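Local coordinates for RNA-dependent RNA Polymerase (Bombyx mori cytoplasmic polyhedrosis virus, PDB 6TZ0), which catalyses RNA-templated RNA synthesis, transcribing plus strands from the double-stranded viral genome and probably making the complementary minus strands after core assembly, at residues C150-I153 / A154-V158; S241-D244 / E245-I249; S490-N494 / D495-L499; M863-R867 / G868-R872. All coordinates share one frame; numbering follows the deposited sequence.

Contact 1 of 4, residues C150-I153 / A154-V158; sequences CAVI and ASLDV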
# COMPACT_ATOMS: atom_id res chain seq x y z
N CYS A 150 -22.82 21.95 -16.61
CA CYS A 150 -24.24 22.30 -16.68
C CYS A 150 -24.94 22.07 -15.35
O CYS A 150 -25.81 22.85 -14.96
CB CYS A 150 -24.95 21.50 -17.78
SG CYS A 150 -24.63 22.04 -19.46
N ALA A 151 -24.56 21.02 -14.62
CA ALA A 151 -25.14 20.76 -13.31
C ALA A 151 -24.77 21.85 -12.31
O ALA A 151 -25.64 22.33 -11.56
CB ALA A 151 -24.70 19.39 -12.79
N VAL A 152 -23.51 22.28 -12.31
CA VAL A 152 -23.06 23.34 -11.40
C VAL A 152 -23.75 24.66 -11.72
O VAL A 152 -24.27 25.35 -10.82
CB VAL A 152 -21.53 23.48 -11.44
CG1 VAL A 152 -21.07 24.64 -10.60
CG2 VAL A 152 -20.88 22.22 -10.94
N ILE A 153 -23.81 25.02 -13.00
CA ILE A 153 -24.41 26.30 -13.40
C ILE A 153 -25.93 26.29 -13.17
O ILE A 153 -26.50 27.30 -12.74
CB ILE A 153 -24.03 26.61 -14.86
CG1 ILE A 153 -22.53 26.83 -14.99
CG2 ILE A 153 -24.77 27.81 -15.40
CD1 ILE A 153 -22.00 27.98 -14.17
N ALA A 154 -26.58 25.14 -13.39
CA ALA A 154 -28.01 25.01 -13.13
C ALA A 154 -28.33 25.16 -11.65
O ALA A 154 -29.31 25.81 -11.28
CB ALA A 154 -28.51 23.67 -13.64
N SER A 155 -27.50 24.56 -10.79
CA SER A 155 -27.70 24.69 -9.35
C SER A 155 -27.53 26.13 -8.89
O SER A 155 -28.32 26.63 -8.09
CB SER A 155 -26.74 23.77 -8.61
OG SER A 155 -25.41 24.22 -8.78
N LEU A 156 -26.50 26.81 -9.41
CA LEU A 156 -26.29 28.22 -9.06
C LEU A 156 -27.43 29.11 -9.54
O LEU A 156 -27.83 30.04 -8.84
CB LEU A 156 -24.96 28.70 -9.63
CG LEU A 156 -23.65 28.25 -9.01
CD1 LEU A 156 -22.55 28.44 -10.01
CD2 LEU A 156 -23.36 29.13 -7.83
N ASP A 157 -27.98 28.81 -10.73
CA ASP A 157 -29.08 29.61 -11.26
C ASP A 157 -30.34 29.44 -10.44
O ASP A 157 -31.05 30.41 -10.16
CB ASP A 157 -29.37 29.24 -12.71
CG ASP A 157 -28.29 29.69 -13.66
OD1 ASP A 157 -27.57 30.65 -13.32
OD2 ASP A 157 -28.19 29.11 -14.75
N VAL A 158 -30.66 28.20 -10.05
CA VAL A 158 -31.89 27.97 -9.30
C VAL A 158 -31.75 28.49 -7.87
O VAL A 158 -32.72 29.01 -7.29
CB VAL A 158 -32.26 26.47 -9.36
CG1 VAL A 158 -33.45 26.14 -8.48
CG2 VAL A 158 -32.59 26.12 -10.77
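Cys150 O takes the amide hydrogen of Ala154, 2.9 Å from Ala154 N, in the regular i to i+4 pattern of an alpha helix. The side chain of Cys150 packs on Arg40 and Leu44 of helix 37-44. One step on, Ala151 O receives Ser155 N. Val152 O is gripped twice: Leu156 N reaches it at 3.0 Å, and Ser155 OG donates to it at 2.6 Å from the same face of the carbonyl plane. The serine hydroxyl can do this because chi1 of 67° sets OG between its own backbone N and carbonyl carbon, folded back over the preceding turn, which satisfies this buried hydroxyl within the helix. The side chains of Val152 and Leu156 run side by side in the same direction, CG1 of the valine 4.1 Å from CD1 of the leucine. Ile153 meets that same leucine methyl with its CD1 at 4.2 Å, while its CG2 lies 3.7 Å from Asp157 OD2. Ile153 O accepts from Asp157 N; the carboxylate of Asp157 is held by a hydrogen bond between OD1 and Tyr165 OH and a salt bridge between OD2 and Arg168. Leu780 and Phe783 of helix 774-786 and Met218 of helix 206-218 pack on Ser155. This is a buried part of alpha helix 145-160 in the N-terminal region, with Cys150 about one turn after Arg147, a residue of the ATP site on the same helix.

Contact 2 of 4, residues S241-D244 / E245-I249; sequences SYID and EKLKI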
# COMPACT_ATOMS: atom_id res chain seq x y z
N SER A 241 2.71 27.26 -15.94
CA SER A 241 2.46 25.84 -15.75
C SER A 241 1.59 25.72 -14.52
O SER A 241 2.00 26.13 -13.43
CB SER A 241 3.76 25.06 -15.58
OG SER A 241 3.49 23.68 -15.38
N TYR A 242 0.39 25.17 -14.70
CA TYR A 242 -0.65 25.31 -13.69
C TYR A 242 -0.38 24.45 -12.47
O TYR A 242 -0.43 24.95 -11.33
CB TYR A 242 -1.99 24.98 -14.34
CG TYR A 242 -3.21 25.05 -13.46
CD1 TYR A 242 -3.55 26.22 -12.82
CD2 TYR A 242 -4.07 23.98 -13.38
CE1 TYR A 242 -4.68 26.30 -12.04
CE2 TYR A 242 -5.21 24.04 -12.61
CZ TYR A 242 -5.51 25.21 -11.95
OH TYR A 242 -6.64 25.28 -11.18
N ILE A 243 -0.03 23.18 -12.68
CA ILE A 243 0.15 22.26 -11.56
C ILE A 243 1.43 22.57 -10.80
O ILE A 243 1.47 22.49 -9.57
CB ILE A 243 0.13 20.81 -12.08
CG1 ILE A 243 -1.14 20.55 -12.89
CG2 ILE A 243 0.20 19.84 -10.95
CD1 ILE A 243 -2.41 20.71 -12.11
N ASP A 244 2.49 22.97 -11.51
CA ASP A 244 3.76 23.30 -10.87
C ASP A 244 3.63 24.54 -9.99
O ASP A 244 4.14 24.56 -8.86
CB ASP A 244 4.84 23.52 -11.92
CG ASP A 244 5.26 22.24 -12.59
OD1 ASP A 244 5.21 21.18 -11.94
OD2 ASP A 244 5.62 22.29 -13.78
N GLU A 245 2.92 25.56 -10.48
CA GLU A 245 2.75 26.76 -9.68
C GLU A 245 1.78 26.53 -8.53
O GLU A 245 1.94 27.14 -7.47
CB GLU A 245 2.29 27.92 -10.55
CG GLU A 245 3.38 28.44 -11.46
CD GLU A 245 4.51 29.08 -10.69
OE1 GLU A 245 4.24 29.71 -9.65
OE2 GLU A 245 5.68 28.95 -11.12
N LYS A 246 0.78 25.66 -8.71
CA LYS A 246 -0.08 25.29 -7.59
C LYS A 246 0.70 24.57 -6.49
O LYS A 246 0.54 24.87 -5.30
CB LYS A 246 -1.22 24.41 -8.07
CG LYS A 246 -2.38 25.14 -8.69
CD LYS A 246 -3.15 24.18 -9.55
CE LYS A 246 -3.79 23.08 -8.76
NZ LYS A 246 -4.47 22.16 -9.70
N LEU A 247 1.57 23.63 -6.87
CA LEU A 247 2.37 22.92 -5.89
C LEU A 247 3.45 23.79 -5.26
O LEU A 247 3.91 23.48 -4.16
CB LEU A 247 3.03 21.70 -6.52
CG LEU A 247 2.11 20.55 -6.92
CD1 LEU A 247 2.89 19.49 -7.67
CD2 LEU A 247 1.46 19.97 -5.69
N LYS A 248 3.86 24.87 -5.92
CA LYS A 248 4.96 25.65 -5.36
C LYS A 248 4.49 26.60 -4.25
O LYS A 248 5.26 26.89 -3.33
CB LYS A 248 5.68 26.42 -6.47
CG LYS A 248 7.02 26.97 -6.05
CD LYS A 248 7.77 27.58 -7.22
CE LYS A 248 7.53 29.07 -7.31
NZ LYS A 248 6.27 29.42 -8.01
N ILE A 249 3.24 27.08 -4.29
CA ILE A 249 2.78 28.02 -3.28
C ILE A 249 1.63 27.43 -2.47
O ILE A 249 0.81 28.16 -1.91
CB ILE A 249 2.39 29.38 -3.92
CG1 ILE A 249 1.44 29.22 -5.11
CG2 ILE A 249 3.62 30.11 -4.37
CD1 ILE A 249 -0.05 29.32 -4.84
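Lys246 crosses the ring of Tyr242 obliquely and sets CD over its centre, 3.5 Å from the centroid and 11° off the ring normal, a CH-pi contact. The ring is swung under the lysine by a chi1 of 179°, which puts Tyr242 CG anti to its backbone N. The lysine chain then bends at chi3 (65°), and NZ comes 3.5 Å from Tyr242 CE2 and equally close to Ile243 CD1. Both polar ends converge on one carboxylate: Asp341 OD2 forms a salt bridge with Lys246 NZ and a hydrogen bond with Tyr242 OH, a shared partner that fixes the lysine and the ring together. Beside this pair, Ile243 CG2 rests loosely on Leu247 CD1 at 4.3 Å. The backbone beneath is helical, with Tyr242 O accepting from Lys246 N and Ile243 O from Leu247 N. At its start, Ser241 occupies the N-cap position; its hydroxyl makes no capping bond but donates to Asp244 OD2 at 3.0 Å from above the carboxylate plane. Towards the other end, Lys248 NZ folds back to a salt bridge with Glu245 OE1, 2.6 Å away. Leu247 approaches the side chain of the UTP-binding Arg485. The short helix 242-248 lies with Tyr242 against Phe234 and Cys237 of helix 224-237, Lys248 against Leu306 of helix 295-306, and Ile243 and Asp244 against the loop residue Tyr103.

Contact 3 of 4, residues S490-N494 / D495-L499; sequences SGLDN and DRLFL
Asp493 O accepts the amide of Leu497 at 3.0 Å as the extended backbone leaving strand 489-491 turns into a weakly bonded helix, in which Phe498 N makes a weak bond to Asn494 O. Asp493 holds the N-cap position, and its side chain reaches forward to the first turn: OD1 accepts from Arg496 N in a weak capping bond of 3.4 Å. The carboxylate gets there because chi1 of 55° places Asp493 CG between the backbone N and the carbonyl carbon. OD1 also lies 3.4 Å from Arg496 CB, beside the root of the arginine chain. That chain runs extended past the aspartate; NE is 4.6 Å from Asp493 OD1, beyond a salt bridge, and NH2 is hydrogen-bonded to Ala472 O. Leu492 points into the turn from the strand side. Its CD1 sits 3.5 Å from Leu497 N and 3.8 Å from Leu497 CB, placing an apolar cover over the first turn, and its CB approaches Arg496 CB. Beyond the cap, Asn494 OD1 is bound by Arg449 NH1, and Asp495 OD1 forms a salt bridge with Arg465. Gly491 pairs by backbone hydrogen bonds with Lys475 of strand 474-477, while the turn that follows is lodged among helices: Asn494 against Met452 of helix 449-455 and Leu421 of helix 413-422, Asp495 against Ser469 of helix 464-469, and Leu497 against Phe420.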
# COMPACT_ATOMS: atom_id res chain seq x y z
N SER A 490 5.04 0.96 -5.20
CA SER A 490 5.70 -0.21 -5.74
C SER A 490 4.82 -1.45 -5.62
O SER A 490 3.94 -1.54 -4.75
CB SER A 490 7.02 -0.48 -5.04
OG SER A 490 6.81 -0.90 -3.71
N GLY A 491 5.07 -2.41 -6.50
CA GLY A 491 4.40 -3.68 -6.45
C GLY A 491 5.39 -4.80 -6.65
O GLY A 491 6.26 -4.72 -7.52
N LEU A 492 5.28 -5.85 -5.85
CA LEU A 492 6.23 -6.94 -5.87
C LEU A 492 5.51 -8.27 -5.71
O LEU A 492 4.39 -8.32 -5.21
CB LEU A 492 7.31 -6.72 -4.80
CG LEU A 492 6.87 -6.14 -3.45
CD1 LEU A 492 6.40 -7.18 -2.49
CD2 LEU A 492 8.00 -5.35 -2.84
N ASP A 493 6.17 -9.34 -6.15
CA ASP A 493 5.55 -10.65 -6.23
C ASP A 493 5.37 -11.26 -4.85
O ASP A 493 5.77 -10.68 -3.83
CB ASP A 493 6.38 -11.56 -7.14
CG ASP A 493 7.83 -11.66 -6.71
OD1 ASP A 493 8.25 -10.91 -5.80
OD2 ASP A 493 8.57 -12.49 -7.29
N ASN A 494 4.76 -12.45 -4.80
CA ASN A 494 4.41 -13.07 -3.53
C ASN A 494 5.60 -13.47 -2.69
O ASN A 494 5.47 -13.59 -1.47
CB ASN A 494 3.53 -14.30 -3.74
CG ASN A 494 2.11 -13.95 -4.02
OD1 ASN A 494 1.64 -12.90 -3.63
ND2 ASN A 494 1.38 -14.89 -4.59
N ASP A 495 6.77 -13.65 -3.29
CA ASP A 495 7.90 -14.14 -2.51
C ASP A 495 8.72 -13.01 -1.91
O ASP A 495 9.19 -13.13 -0.76
CB ASP A 495 8.76 -15.04 -3.38
CG ASP A 495 7.99 -16.20 -3.93
OD1 ASP A 495 7.07 -16.69 -3.24
OD2 ASP A 495 8.27 -16.60 -5.08
N ARG A 496 8.90 -11.90 -2.63
CA ARG A 496 9.40 -10.69 -1.99
C ARG A 496 8.42 -10.16 -0.96
O ARG A 496 8.83 -9.55 0.03
CB ARG A 496 9.69 -9.60 -3.01
CG ARG A 496 10.92 -9.81 -3.84
CD ARG A 496 11.09 -8.59 -4.72
NE ARG A 496 12.22 -8.69 -5.65
CZ ARG A 496 13.45 -8.28 -5.36
NH1 ARG A 496 13.72 -7.77 -4.17
NH2 ARG A 496 14.41 -8.40 -6.26
N LEU A 497 7.12 -10.38 -1.18
CA LEU A 497 6.14 -10.04 -0.16
C LEU A 497 6.25 -10.99 1.02
O LEU A 497 5.98 -10.61 2.16
CB LEU A 497 4.74 -10.08 -0.76
CG LEU A 497 3.60 -9.51 0.08
CD1 LEU A 497 3.80 -8.03 0.28
CD2 LEU A 497 2.26 -9.79 -0.56
N PHE A 498 6.66 -12.22 0.77
CA PHE A 498 6.82 -13.21 1.82
C PHE A 498 8.04 -12.93 2.68
O PHE A 498 8.05 -13.26 3.87
CB PHE A 498 6.89 -14.60 1.21
CG PHE A 498 6.97 -15.71 2.21
CD1 PHE A 498 5.85 -16.13 2.89
CD2 PHE A 498 8.18 -16.34 2.47
CE1 PHE A 498 5.91 -17.15 3.80
CE2 PHE A 498 8.25 -17.36 3.39
CZ PHE A 498 7.12 -17.76 4.05
N LEU A 499 9.09 -12.36 2.09
CA LEU A 499 10.28 -12.03 2.88
C LEU A 499 10.02 -10.91 3.88
O LEU A 499 10.63 -10.87 4.95
CB LEU A 499 11.45 -11.66 1.98
CG LEU A 499 12.12 -12.82 1.26
CD1 LEU A 499 13.21 -12.29 0.35
CD2 LEU A 499 12.68 -13.77 2.29

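Contact 4 of 4, residues M863-R867 / G868-R872; sequences MFTAR and GAYKR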
# COMPACT_ATOMS: atom_id res chain seq x y z
N MET A 863 -30.14 16.98 5.81
CA MET A 863 -28.93 16.24 5.48
C MET A 863 -28.66 15.09 6.44
O MET A 863 -27.65 14.40 6.27
CB MET A 863 -27.74 17.20 5.48
CG MET A 863 -27.92 18.32 4.49
SD MET A 863 -28.24 17.68 2.85
CE MET A 863 -26.65 16.96 2.49
N PHE A 864 -29.53 14.87 7.42
CA PHE A 864 -29.36 13.80 8.39
C PHE A 864 -30.46 12.75 8.28
O PHE A 864 -30.70 12.02 9.23
CB PHE A 864 -29.35 14.37 9.80
CG PHE A 864 -28.32 15.41 10.02
CD1 PHE A 864 -26.99 15.07 10.14
CD2 PHE A 864 -28.68 16.74 10.11
CE1 PHE A 864 -26.05 16.03 10.36
CE2 PHE A 864 -27.74 17.71 10.33
CZ PHE A 864 -26.42 17.36 10.45
N THR A 865 -31.13 12.68 7.14
CA THR A 865 -32.21 11.72 7.01
C THR A 865 -31.66 10.34 6.66
O THR A 865 -30.63 10.19 6.00
CB THR A 865 -33.23 12.18 5.97
OG1 THR A 865 -34.30 11.23 5.87
CG2 THR A 865 -32.60 12.36 4.61
N ALA A 866 -32.35 9.32 7.16
CA ALA A 866 -31.90 7.95 7.01
C ALA A 866 -32.20 7.45 5.60
O ALA A 866 -33.12 7.91 4.92
CB ALA A 866 -32.57 7.05 8.04
N ARG A 867 -31.41 6.48 5.17
CA ARG A 867 -31.60 5.85 3.87
C ARG A 867 -31.98 4.40 4.09
O ARG A 867 -32.24 3.97 5.22
CB ARG A 867 -30.34 5.98 3.01
CG ARG A 867 -30.07 7.41 2.60
CD ARG A 867 -28.84 7.53 1.73
NE ARG A 867 -28.64 8.91 1.31
CZ ARG A 867 -27.86 9.77 1.96
NH1 ARG A 867 -27.73 11.01 1.51
NH2 ARG A 867 -27.21 9.39 3.04
N GLY A 868 -32.02 3.64 3.01
CA GLY A 868 -32.45 2.27 3.10
C GLY A 868 -33.95 2.14 2.92
O GLY A 868 -34.53 2.83 2.08
N ALA A 869 -34.58 1.28 3.72
CA ALA A 869 -36.01 1.06 3.61
C ALA A 869 -36.84 2.20 4.18
O ALA A 869 -38.06 2.20 3.99
CB ALA A 869 -36.40 -0.25 4.30
N TYR A 870 -36.22 3.17 4.86
CA TYR A 870 -36.95 4.29 5.41
C TYR A 870 -37.40 5.28 4.33
O TYR A 870 -38.29 6.10 4.58
CB TYR A 870 -36.10 4.98 6.48
CG TYR A 870 -36.77 6.11 7.22
CD1 TYR A 870 -37.84 5.86 8.07
CD2 TYR A 870 -36.33 7.42 7.09
CE1 TYR A 870 -38.47 6.88 8.74
CE2 TYR A 870 -36.94 8.45 7.77
CZ TYR A 870 -38.01 8.17 8.59
OH TYR A 870 -38.63 9.20 9.27
N LYS A 871 -36.84 5.19 3.12
CA LYS A 871 -37.27 6.05 2.03
C LYS A 871 -38.64 5.65 1.47
O LYS A 871 -39.24 6.42 0.72
CB LYS A 871 -36.23 6.03 0.92
CG LYS A 871 -34.90 6.62 1.32
CD LYS A 871 -35.03 8.10 1.62
CE LYS A 871 -35.28 8.88 0.36
NZ LYS A 871 -35.35 10.34 0.62
N ARG A 872 -39.14 4.46 1.83
CA ARG A 872 -40.45 4.02 1.36
C ARG A 872 -41.58 4.77 2.06
O ARG A 872 -42.70 4.84 1.53
CB ARG A 872 -40.57 2.51 1.55
CG ARG A 872 -41.80 1.87 0.93
CD ARG A 872 -41.79 0.37 0.98
NE ARG A 872 -43.08 -0.14 0.52
CZ ARG A 872 -43.39 -0.36 -0.76
NH1 ARG A 872 -44.59 -0.83 -1.07
NH2 ARG A 872 -42.50 -0.13 -1.71
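The Tyr870 ring meets the 863-867 segment along its edge: Ala866 O lies in the ring plane, 3.9 Å from CD2, and Thr865 OG1 stands near that plane, 4.3 Å from CE2. Ala866 CB touches the ring obliquely, also 3.9 Å from CD2. The ring is carried back towards these residues by a chi1 of -176°, with Tyr870 CG anti to the backbone N. Outside the segments, Leu1184 and Arg1188 of helix 1174-1188 and the loop residue Tyr1139 pack against it. The chain reverses at Gly868, whose positive phi of 90° suits a residue without a side chain, and continues into the 3-10 turn 869-871, closed by a weak bond from Lys871 N to Gly868 O; this turn joins the short strand 867-868 to helix 873-878 in the C-terminal region. Lys871 folds at chi2 and chi3, bringing CD 3.8 Å from Ala866 O and CG 4.2 Å from Arg867 CA. Its NZ is held by Tyr845 O and by a salt bridge to Glu861. Arg867 extends in much the same direction, its guanidinium bound to Asp765 of helix 754-766 and its NE to Glu844 O, while its backbone pairs with Val1142.

How the contacts relate
Along the chain the four contacts follow one another, each complete before the next begins. Contacts 1 and 2 belong to the N-terminal region, on helices 145-160 and 242-248, with centres about 29 Å apart; contact 3 lies in the central polymerase domain and contact 4 in the C-terminal region. None touches another: the closest two, contacts 1 and 4, have nearest atoms about 13 Å apart, and Ser155 of contact 1 and segment 863-867, through Met863, both touch helix 774-786. Contact 3 is about 49 Å from contact 1 between centres, across the centre of the chain. The four fall in the N-terminal, central and C-terminal family regions, with contacts 1 and 2 near residues that bind ATP and UTP.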